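Local atomic coordinates of tumour necrosis factor receptor (Ectromelia virus, PDB entry 3ON9), a protein that probably blunts host immune defence by binding tumour necrosis factor and host chemokines, the latter through its SECRET domain, the part of the chain present here. Residues N14-N19 with V59-T64; T39-H44 with N84-C89; E111-V116 with V125-A130. All blocks are in the same frame, centred on the assembly; numbering follows the deposited sequence. Where two conformers were deposited one is given.

The chain is a sandwich of two beta sheets. Strand 8-16 lies in the middle of one sheet, and interaction 1 joins its end to strand 62-69. Before that loop closes, strand 38-45 has passed into the other sheet. Interaction 2 pairs it with strand 82-89. Interactions 1 and 2 therefore cross along the chain, and they touch in the core where Met-15 CE packs on Ile-40 CD1. Interaction 3 follows both in series and closes a short loop. It spans the sandwich, from strand 110-116, neighbour of 82-89, to strand 122-130, neighbour of 8-16. Leu-85 of interaction 2 packs on Val-125 of interaction 3 in the same core.

Interaction 1: N14-N19 with V59-T64; sequences NMYPVN and VDKLAT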
loop_
_atom_site.group_PDB
_atom_site.type_symbol
_atom_site.label_atom_id
_atom_site.label_comp_id
_atom_site.label_asym_id
_atom_site.label_seq_id
_atom_site.Cartn_x
_atom_site.Cartn_y
_atom_site.Cartn_z
ATOM N N ASN A 14 0.044 7.310 0.097
ATOM C CA ASN A 14 0.247 8.686 0.543
ATOM C C ASN A 14 -1.005 9.495 0.248
ATOM O O ASN A 14 -1.607 9.326 -0.804
ATOM C CB ASN A 14 1.491 9.286 -0.122
ATOM C CG ASN A 14 2.740 8.505 0.222
ATOM O OD1 ASN A 14 2.844 7.955 1.321
ATOM N ND2 ASN A 14 3.679 8.419 -0.715
ATOM N N MET A 15 -1.425 10.328 1.194
ATOM C CA MET A 15 -2.764 10.909 1.138
ATOM C C MET A 15 -2.790 12.367 1.577
ATOM O O MET A 15 -2.087 12.751 2.506
ATOM C CB MET A 15 -3.716 10.108 2.042
ATOM C CG MET A 15 -3.802 8.634 1.674
ATOM S SD MET A 15 -4.928 7.719 2.747
ATOM C CE MET A 15 -3.955 7.646 4.255
ATOM N N TYR A 16 -3.616 13.167 0.913
ATOM C CA TYR A 16 -3.816 14.553 1.306
ATOM C C TYR A 16 -5.209 14.994 0.886
ATOM O O TYR A 16 -5.638 14.686 -0.213
ATOM C CB TYR A 16 -2.773 15.449 0.625
ATOM C CG TYR A 16 -2.772 16.858 1.160
ATOM C CD1 TYR A 16 -1.912 17.227 2.184
ATOM C CD2 TYR A 16 -3.652 17.806 0.666
ATOM C CE1 TYR A 16 -1.925 18.512 2.700
ATOM C CE2 TYR A 16 -3.664 19.094 1.171
ATOM C CZ TYR A 16 -2.798 19.434 2.181
ATOM O OH TYR A 16 -2.813 20.713 2.681
ATOM N N PRO A 17 -5.932 15.703 1.768
ATOM C CA PRO A 17 -5.563 16.035 3.145
ATOM C C PRO A 17 -6.148 15.030 4.135
ATOM O O PRO A 17 -7.229 14.480 3.895
ATOM C CB PRO A 17 -6.267 17.376 3.383
ATOM C CG PRO A 17 -7.452 17.365 2.419
ATOM C CD PRO A 17 -7.247 16.263 1.402
ATOM N N VAL A 18 -5.446 14.803 5.238
ATOM C CA VAL A 18 -6.023 14.030 6.336
ATOM C C VAL A 18 -6.253 14.945 7.528
ATOM O O VAL A 18 -5.534 15.937 7.718
ATOM C CB VAL A 18 -5.175 12.796 6.743
ATOM C CG1 VAL A 18 -5.064 11.823 5.570
ATOM C CG2 VAL A 18 -3.794 13.197 7.249
ATOM N N ASN A 19 -7.279 14.624 8.311
ATOM C CA ASN A 19 -7.661 15.421 9.462
ATOM C C ASN A 19 -7.412 14.709 10.783
ATOM O O ASN A 19 -7.569 15.310 11.848
ATOM C CB ASN A 19 -9.141 15.762 9.380
ATOM C CG ASN A 19 -9.481 16.551 8.146
ATOM O OD1 ASN A 19 -9.051 17.694 7.994
ATOM N ND2 ASN A 19 -10.258 15.948 7.250
ATOM N N VAL A 59 2.236 14.779 8.815
ATOM C CA VAL A 59 2.808 16.100 9.030
ATOM C C VAL A 59 1.770 17.069 8.508
ATOM O O VAL A 59 1.475 17.085 7.312
ATOM C CB VAL A 59 4.115 16.290 8.261
ATOM C CG1 VAL A 59 4.581 17.752 8.338
ATOM C CG2 VAL A 59 5.180 15.337 8.797
ATOM N N ASP A 60 1.201 17.843 9.424
ATOM C CA ASP A 60 0.051 18.705 9.166
ATOM C C ASP A 60 -1.129 17.896 8.608
ATOM O O ASP A 60 -1.772 17.155 9.354
ATOM C CB ASP A 60 0.423 19.901 8.298
ATOM C CG ASP A 60 -0.605 21.024 8.370
ATOM O OD1 ASP A 60 -1.450 21.034 9.288
ATOM O OD2 ASP A 60 -0.558 21.901 7.490
ATOM N N LYS A 61 -1.418 18.036 7.319
ATOM C CA LYS A 61 -2.533 17.294 6.732
ATOM C C LYS A 61 -2.046 16.259 5.724
ATOM O O LYS A 61 -2.843 15.702 4.975
ATOM C CB LYS A 61 -3.533 18.239 6.071
ATOM C CG LYS A 61 -4.223 19.211 7.024
ATOM C CD LYS A 61 -5.179 20.104 6.243
ATOM C CE LYS A 61 -6.092 20.894 7.167
ATOM N NZ LYS A 61 -5.384 22.044 7.793
ATOM N N LEU A 62 -0.738 16.008 5.722
ATOM C CA LEU A 62 -0.117 15.078 4.779
ATOM C C LEU A 62 0.213 13.760 5.472
ATOM O O LEU A 62 0.908 13.751 6.480
ATOM C CB LEU A 62 1.174 15.676 4.213
ATOM C CG LEU A 62 2.037 14.777 3.323
ATOM C CD1 LEU A 62 1.295 14.451 2.027
ATOM C CD2 LEU A 62 3.363 15.469 3.031
ATOM N N ALA A 63 -0.266 12.656 4.915
ATOM C CA ALA A 63 -0.016 11.343 5.505
ATOM C C ALA A 63 0.801 10.438 4.590
ATOM O O ALA A 63 0.581 10.407 3.382
ATOM C CB ALA A 63 -1.329 10.666 5.848
ATOM N N THR A 64 1.740 9.704 5.182
ATOM C CA THR A 64 2.329 8.558 4.506
ATOM C C THR A 64 1.944 7.322 5.307
ATOM O O THR A 64 1.892 7.368 6.525
ATOM C CB THR A 64 3.868 8.668 4.351
ATOM O OG1 THR A 64 4.354 7.565 3.567
ATOM C CG2 THR A 64 4.566 8.670 5.702
HETATM O O HOH W 1 -4.346 16.386 10.183
#
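Ala-63 and Val-18 fit as bump against fork. The single methyl CB of Ala-63 rests on both branches of Val-18, 3.8 Å from CG2 and 3.9 Å from CG1. Tyr-56 and Val-58 of strand 51-59 also border this patch. On the same face as Ala-63, Met-15 turns its CE to the alanine methyl and packs further on Leu-38 and Ile-40 of the opposing sheet. This is the end of the antiparallel pairing of strands 8-16 and 62-69 in one sheet of the beta sandwich. Met-15 and Ala-63 form a hydrogen-bonded pair, Met-15 N to Ala-63 O and Ala-63 N to Met-15 O, both 3.0 Å. The regular pairing ends at Tyr-16. The peptide before Pro-17 is cis, and the chain bends there and comes back to the turn: Val-18 N donates to Lys-61 O at 2.8 Å. Pro-17 CB lies over one face of the Tyr-16 ring, toward its rim. Lys-61 fills the groove beside them. Its CB meets Tyr-16 CE1 at 3.7 Å, and its CD reaches Pro-17 CB. The tyrosine swings over to this side because its CG stands anti to the backbone N, chi1 -170°. Leu-62 CA lies at the edge of the ring. The turn itself, Val-59 to Leu-62, is type II'. A water donates to Val-18 O and to Asp-60 O, at 2.8 Å each, and bridges the loop to the turn.

Interaction 2: T39-H44 with N84-C89; sequences TITLTH and NLEIKC
Thr-39 O is approached by three groups. Lys-88 N donates to it at 2.8 Å, nearly straight at 168° and in the carbonyl plane. A water adds a weak bond to Thr-39 O at 3.0 Å, and the CA-H of Ile-87 a weaker contact, with Ile-87 CA 3.5 Å from Thr-39 O. The same water lies 2.7 Å from Thr-41 OG1 and donates to Glu-86 OE2 at 2.6 Å. Thr-41 keeps OG1 beside its own backbone N, chi1 -57°, which leaves the hydroxyl turned to this water. Thr-41 and Glu-86 form a hydrogen-bonded pair through their backbones. Two more such pairs, Thr-39 with Lys-88 and Thr-43 with Asn-84, complete an antiparallel ladder inside one sheet of the SECRET-domain beta sandwich. Strand 30-34 pairs with the far edge of 39-44 through Ile-40 and Leu-42, and strand 110-116 continues the sheet beyond Leu-85 and Ile-87. Ile-40, Leu-42, Leu-85 and Ile-87 form the apolar face, which looks into the core. There Ile-40 and Leu-85 run side by side. Leu-85 CD1 lies over the gap between neighbours, 3.7 Å from Ile-40 CG2 and 3.9 Å from Leu-42 CB. Ile-87 meets Ile-40 more loosely, CG1 to CG1. Ile-13 of the facing sheet touches Ile-40 and Leu-85. On the face of Thr-41 and Glu-86, Thr-43 OG1 sits 3.3 Å from Asn-84 CB, and the two side chains pass at a slant. Lys-88 bends back so that NZ donates to Cys-89 O, and Cys-89 is tied to Cys-119 by a disulfide.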
loop_
_atom_site.group_PDB
_atom_site.type_symbol
_atom_site.label_atom_id
_atom_site.label_comp_id
_atom_site.label_asym_id
_atom_site.label_seq_id
_atom_site.Cartn_x
_atom_site.Cartn_y
_atom_site.Cartn_z
ATOM N N THR A 39 -10.203 4.275 5.779
ATOM C CA THR A 39 -9.747 2.913 6.052
ATOM C C THR A 39 -9.011 2.406 4.819
ATOM O O THR A 39 -9.494 2.546 3.695
ATOM C CB THR A 39 -10.905 1.955 6.361
ATOM O OG1 THR A 39 -11.647 2.446 7.487
ATOM C CG2 THR A 39 -10.365 0.548 6.693
ATOM N N ILE A 40 -7.834 1.839 5.046
ATOM C CA ILE A 40 -7.072 1.211 3.973
ATOM C C ILE A 40 -7.074 -0.291 4.227
ATOM O O ILE A 40 -6.630 -0.745 5.285
ATOM C CB ILE A 40 -5.629 1.716 3.923
ATOM C CG1 ILE A 40 -5.597 3.248 3.832
ATOM C CG2 ILE A 40 -4.889 1.072 2.743
ATOM C CD1 ILE A 40 -4.217 3.845 4.068
ATOM N N THR A 41 -7.577 -1.048 3.253
ATOM C CA THR A 41 -7.720 -2.502 3.366
ATOM C C THR A 41 -6.886 -3.204 2.299
ATOM O O THR A 41 -7.036 -2.958 1.095
ATOM C CB THR A 41 -9.199 -2.935 3.233
ATOM O OG1 THR A 41 -9.980 -2.270 4.233
ATOM C CG2 THR A 41 -9.351 -4.455 3.386
ATOM N N LEU A 42 -5.989 -4.068 2.763
ATOM C CA LEU A 42 -5.082 -4.809 1.906
ATOM C C LEU A 42 -5.317 -6.318 1.970
ATOM O O LEU A 42 -5.296 -6.909 3.046
ATOM C CB LEU A 42 -3.642 -4.533 2.342
ATOM C CG LEU A 42 -2.573 -5.477 1.788
ATOM C CD1 LEU A 42 -2.326 -5.260 0.300
ATOM C CD2 LEU A 42 -1.296 -5.295 2.585
ATOM N N THR A 43 -5.512 -6.944 0.820
ATOM C CA THR A 43 -5.437 -8.409 0.751
ATOM C C THR A 43 -4.256 -8.857 -0.116
ATOM O O THR A 43 -3.682 -8.080 -0.881
ATOM C CB THR A 43 -6.748 -9.073 0.280
ATOM O OG1 THR A 43 -7.024 -8.707 -1.072
ATOM C CG2 THR A 43 -7.922 -8.662 1.170
ATOM N N HIS A 44 -3.893 -10.122 0.022
ATOM C CA HIS A 44 -2.643 -10.611 -0.535
ATOM C C HIS A 44 -2.730 -12.104 -0.789
ATOM O O HIS A 44 -1.799 -12.852 -0.477
ATOM C CB HIS A 44 -1.518 -10.308 0.447
ATOM C CG HIS A 44 -1.823 -10.748 1.844
ATOM N ND1 HIS A 44 -2.366 -9.911 2.797
ATOM C CD2 HIS A 44 -1.702 -11.962 2.430
ATOM C CE1 HIS A 44 -2.550 -10.590 3.919
ATOM N NE2 HIS A 44 -2.150 -11.835 3.724
ATOM N N ASN A 84 -4.689 -6.691 -3.461
ATOM C CA ASN A 84 -5.827 -5.784 -3.599
ATOM C C ASN A 84 -5.775 -4.749 -2.501
ATOM O O ASN A 84 -5.482 -5.061 -1.348
ATOM C CB ASN A 84 -7.170 -6.522 -3.527
ATOM C CG ASN A 84 -7.385 -7.472 -4.691
ATOM O OD1 ASN A 84 -6.895 -7.239 -5.807
ATOM N ND2 ASN A 84 -8.138 -8.544 -4.443
ATOM N N LEU A 85 -6.085 -3.514 -2.851
ATOM C CA LEU A 85 -6.013 -2.424 -1.903
ATOM C C LEU A 85 -7.214 -1.532 -2.123
ATOM O O LEU A 85 -7.512 -1.168 -3.252
ATOM C CB LEU A 85 -4.745 -1.617 -2.183
ATOM C CG LEU A 85 -4.289 -0.621 -1.136
ATOM C CD1 LEU A 85 -3.883 -1.356 0.158
ATOM C CD2 LEU A 85 -3.122 0.198 -1.683
ATOM N N GLU A 86 -7.907 -1.191 -1.044
ATOM C CA GLU A 86 -9.040 -0.285 -1.121
ATOM C C GLU A 86 -8.856 0.832 -0.114
ATOM O O GLU A 86 -8.524 0.585 1.049
ATOM C CB GLU A 86 -10.343 -1.039 -0.822
ATOM C CG GLU A 86 -11.571 -0.135 -0.725
ATOM C CD GLU A 86 -12.705 -0.767 0.080
ATOM O OE1 GLU A 86 -13.647 -1.301 -0.550
ATOM O OE2 GLU A 86 -12.648 -0.749 1.335
ATOM N N ILE A 87 -9.037 2.069 -0.577
ATOM C CA ILE A 87 -9.034 3.227 0.303
ATOM C C ILE A 87 -10.479 3.714 0.431
ATOM O O ILE A 87 -11.091 4.141 -0.559
ATOM C CB ILE A 87 -8.116 4.353 -0.241
ATOM C CG1 ILE A 87 -6.653 3.876 -0.326
ATOM C CG2 ILE A 87 -8.211 5.607 0.645
ATOM C CD1 ILE A 87 -6.300 3.066 -1.569
ATOM N N LYS A 88 -11.022 3.639 1.644
ATOM C CA LYS A 88 -12.436 3.939 1.886
ATOM C C LYS A 88 -12.620 5.215 2.698
ATOM O O LYS A 88 -12.215 5.280 3.861
ATOM C CB LYS A 88 -13.114 2.755 2.592
ATOM C CG LYS A 88 -14.494 3.053 3.196
ATOM C CD LYS A 88 -15.507 3.433 2.119
ATOM C CE LYS A 88 -16.949 3.252 2.601
ATOM N NZ LYS A 88 -17.240 4.011 3.862
ATOM N N CYS A 89 -13.215 6.231 2.063
ATOM C CA CYS A 89 -13.558 7.487 2.724
ATOM C C CYS A 89 -14.801 7.305 3.568
ATOM O O CYS A 89 -15.682 6.540 3.206
ATOM C CB CYS A 89 -13.877 8.582 1.700
ATOM S SG CYS A 89 -12.471 9.114 0.671
HETATM O O HOH W 2 -10.946 -0.008 3.221
#

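Interaction 3: E111-V116 with V125-A130; sequences ETVTVV and VYIVYA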
loop_
_atom_site.group_PDB
_atom_site.type_symbol
_atom_site.label_atom_id
_atom_site.label_comp_id
_atom_site.label_asym_id
_atom_site.label_seq_id
_atom_site.Cartn_x
_atom_site.Cartn_y
_atom_site.Cartn_z
ATOM N N GLU A 111 -2.371 -6.836 -9.407
ATOM C CA GLU A 111 -2.809 -5.924 -8.362
ATOM C C GLU A 111 -3.981 -5.052 -8.803
ATOM O O GLU A 111 -4.148 -4.759 -9.992
ATOM C CB GLU A 111 -1.633 -5.099 -7.810
ATOM C CG GLU A 111 -0.736 -4.425 -8.822
ATOM C CD GLU A 111 0.154 -5.379 -9.616
ATOM O OE1 GLU A 111 0.794 -6.299 -9.046
ATOM O OE2 GLU A 111 0.209 -5.195 -10.836
ATOM N N THR A 112 -4.822 -4.698 -7.834
ATOM C CA THR A 112 -5.911 -3.752 -8.065
ATOM C C THR A 112 -5.949 -2.770 -6.921
ATOM O O THR A 112 -5.720 -3.134 -5.759
ATOM C CB THR A 112 -7.291 -4.422 -8.185
ATOM O OG1 THR A 112 -7.769 -4.806 -6.884
ATOM C CG2 THR A 112 -7.220 -5.622 -9.113
ATOM N N VAL A 113 -6.217 -1.517 -7.261
ATOM C CA VAL A 113 -6.307 -0.445 -6.292
ATOM C C VAL A 113 -7.614 0.277 -6.531
ATOM O O VAL A 113 -7.914 0.687 -7.660
ATOM C CB VAL A 113 -5.143 0.542 -6.438
ATOM C CG1 VAL A 113 -5.368 1.756 -5.539
ATOM C CG2 VAL A 113 -3.816 -0.161 -6.123
ATOM N N THR A 114 -8.400 0.408 -5.472
ATOM C CA THR A 114 -9.740 0.977 -5.539
ATOM C C THR A 114 -9.863 2.110 -4.534
ATOM O O THR A 114 -9.270 2.040 -3.465
ATOM C CB THR A 114 -10.789 -0.091 -5.183
ATOM O OG1 THR A 114 -10.843 -1.070 -6.226
ATOM C CG2 THR A 114 -12.169 0.537 -4.998
ATOM N N VAL A 115 -10.639 3.133 -4.870
ATOM C CA VAL A 115 -10.932 4.207 -3.921
ATOM C C VAL A 115 -12.451 4.391 -3.849
ATOM O O VAL A 115 -13.145 4.257 -4.863
ATOM C CB VAL A 115 -10.221 5.530 -4.301
ATOM C CG1 VAL A 115 -10.588 5.966 -5.729
ATOM C CG2 VAL A 115 -10.538 6.615 -3.298
ATOM N N VAL A 116 -12.962 4.660 -2.647
ATOM C CA VAL A 116 -14.395 4.829 -2.423
ATOM C C VAL A 116 -14.629 6.206 -1.798
ATOM O O VAL A 116 -14.290 6.449 -0.638
ATOM C CB VAL A 116 -14.986 3.701 -1.523
ATOM C CG1 VAL A 116 -16.507 3.769 -1.531
ATOM C CG2 VAL A 116 -14.516 2.305 -1.994
ATOM N N VAL A 125 -0.422 5.558 -4.619
ATOM C CA VAL A 125 -0.198 4.199 -4.159
ATOM C C VAL A 125 1.001 3.610 -4.894
ATOM O O VAL A 125 1.142 3.777 -6.107
ATOM C CB VAL A 125 -1.437 3.331 -4.411
ATOM C CG1 VAL A 125 -1.147 1.873 -4.079
ATOM C CG2 VAL A 125 -2.586 3.851 -3.571
ATOM N N TYR A 126 1.880 2.949 -4.148
ATOM C CA TYR A 126 2.950 2.166 -4.748
ATOM C C TYR A 126 2.901 0.748 -4.216
ATOM O O TYR A 126 2.869 0.534 -3.007
ATOM C CB TYR A 126 4.322 2.771 -4.446
ATOM C CG TYR A 126 4.431 4.248 -4.737
ATOM C CD1 TYR A 126 4.810 4.714 -5.995
ATOM C CD2 TYR A 126 4.155 5.180 -3.751
ATOM C CE1 TYR A 126 4.902 6.085 -6.248
ATOM C CE2 TYR A 126 4.246 6.541 -3.997
ATOM C CZ TYR A 126 4.619 6.984 -5.234
ATOM O OH TYR A 126 4.707 8.352 -5.438
ATOM N N ILE A 127 2.889 -0.212 -5.129
ATOM C CA ILE A 127 3.013 -1.619 -4.754
ATOM C C ILE A 127 4.315 -2.100 -5.375
ATOM O O ILE A 127 4.469 -2.086 -6.594
ATOM C CB ILE A 127 1.840 -2.437 -5.283
ATOM C CG1 ILE A 127 0.536 -1.874 -4.711
ATOM C CG2 ILE A 127 2.008 -3.920 -4.877
ATOM C CD1 ILE A 127 -0.714 -2.433 -5.340
ATOM N N VAL A 128 5.253 -2.506 -4.528
ATOM C CA VAL A 128 6.626 -2.738 -4.963
ATOM C C VAL A 128 7.059 -4.145 -4.608
ATOM O O VAL A 128 7.064 -4.528 -3.432
ATOM C CB VAL A 128 7.573 -1.720 -4.314
ATOM C CG1 VAL A 128 9.005 -1.946 -4.785
ATOM C CG2 VAL A 128 7.120 -0.302 -4.656
ATOM N N TYR A 129 7.393 -4.919 -5.630
ATOM C CA TYR A 129 7.874 -6.271 -5.442
ATOM C C TYR A 129 9.369 -6.293 -5.704
ATOM O O TYR A 129 9.835 -5.824 -6.758
ATOM C CB TYR A 129 7.191 -7.203 -6.428
ATOM C CG TYR A 129 5.684 -7.150 -6.449
ATOM C CD1 TYR A 129 4.934 -8.094 -5.765
ATOM C CD2 TYR A 129 5.002 -6.163 -7.173
ATOM C CE1 TYR A 129 3.562 -8.068 -5.796
ATOM C CE2 TYR A 129 3.616 -6.135 -7.208
ATOM C CZ TYR A 129 2.904 -7.097 -6.518
ATOM O OH TYR A 129 1.532 -7.104 -6.550
ATOM N N ALA A 130 10.128 -6.835 -4.758
ATOM C CA ALA A 130 11.573 -6.910 -4.903
ATOM C C ALA A 130 12.136 -8.268 -4.529
ATOM O O ALA A 130 11.736 -8.861 -3.530
ATOM C CB ALA A 130 12.249 -5.826 -4.060
#
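Strands 111-116 and 125-130 face each other through the residues Glu-111, Val-113, Val-125, Ile-127 and Tyr-129. They run nearly antiparallel, at 163°, with axes 9.5 Å apart. That is too far for backbone bonds, and the nearest CA atoms, Val-113 to Val-125, are 8.0 Å apart. All contact is through side chains. Val-113 and Val-125 meet tip to tip, branch on branch, with Val-113 CG2 3.9 Å from Val-125 CG1. The same CG2 touches Ile-127 CD1, while the two side chains slide past each other. Ile-127 CD1 also lies 3.7 Å from Glu-111 CB. It thus sits between Val-113 and Glu-111. Beyond Ile-127, Tyr-129 OH donates to Glu-111 OE1 at 2.7 Å. This oxygen uses its anti lone pair, on the side away from OE2. The carboxylate and the ring are turned 63° apart. Glu-111 reaches this place through two bends: CG sits between the backbone N and the carbonyl carbon, chi1 49°, and the chain bends again at the next bond. His-109 ND1 makes a second hydrogen bond with OE1, so two groups hold this oxygen. The His-109 ring also stacks on Tyr-129, and Phe-6 meets Tyr-129 edge-to-face. Val-113, Val-125 and Ile-127 belong to the apolar filling between the two facing sheets of a beta sandwich, the fold of the SECRET domain.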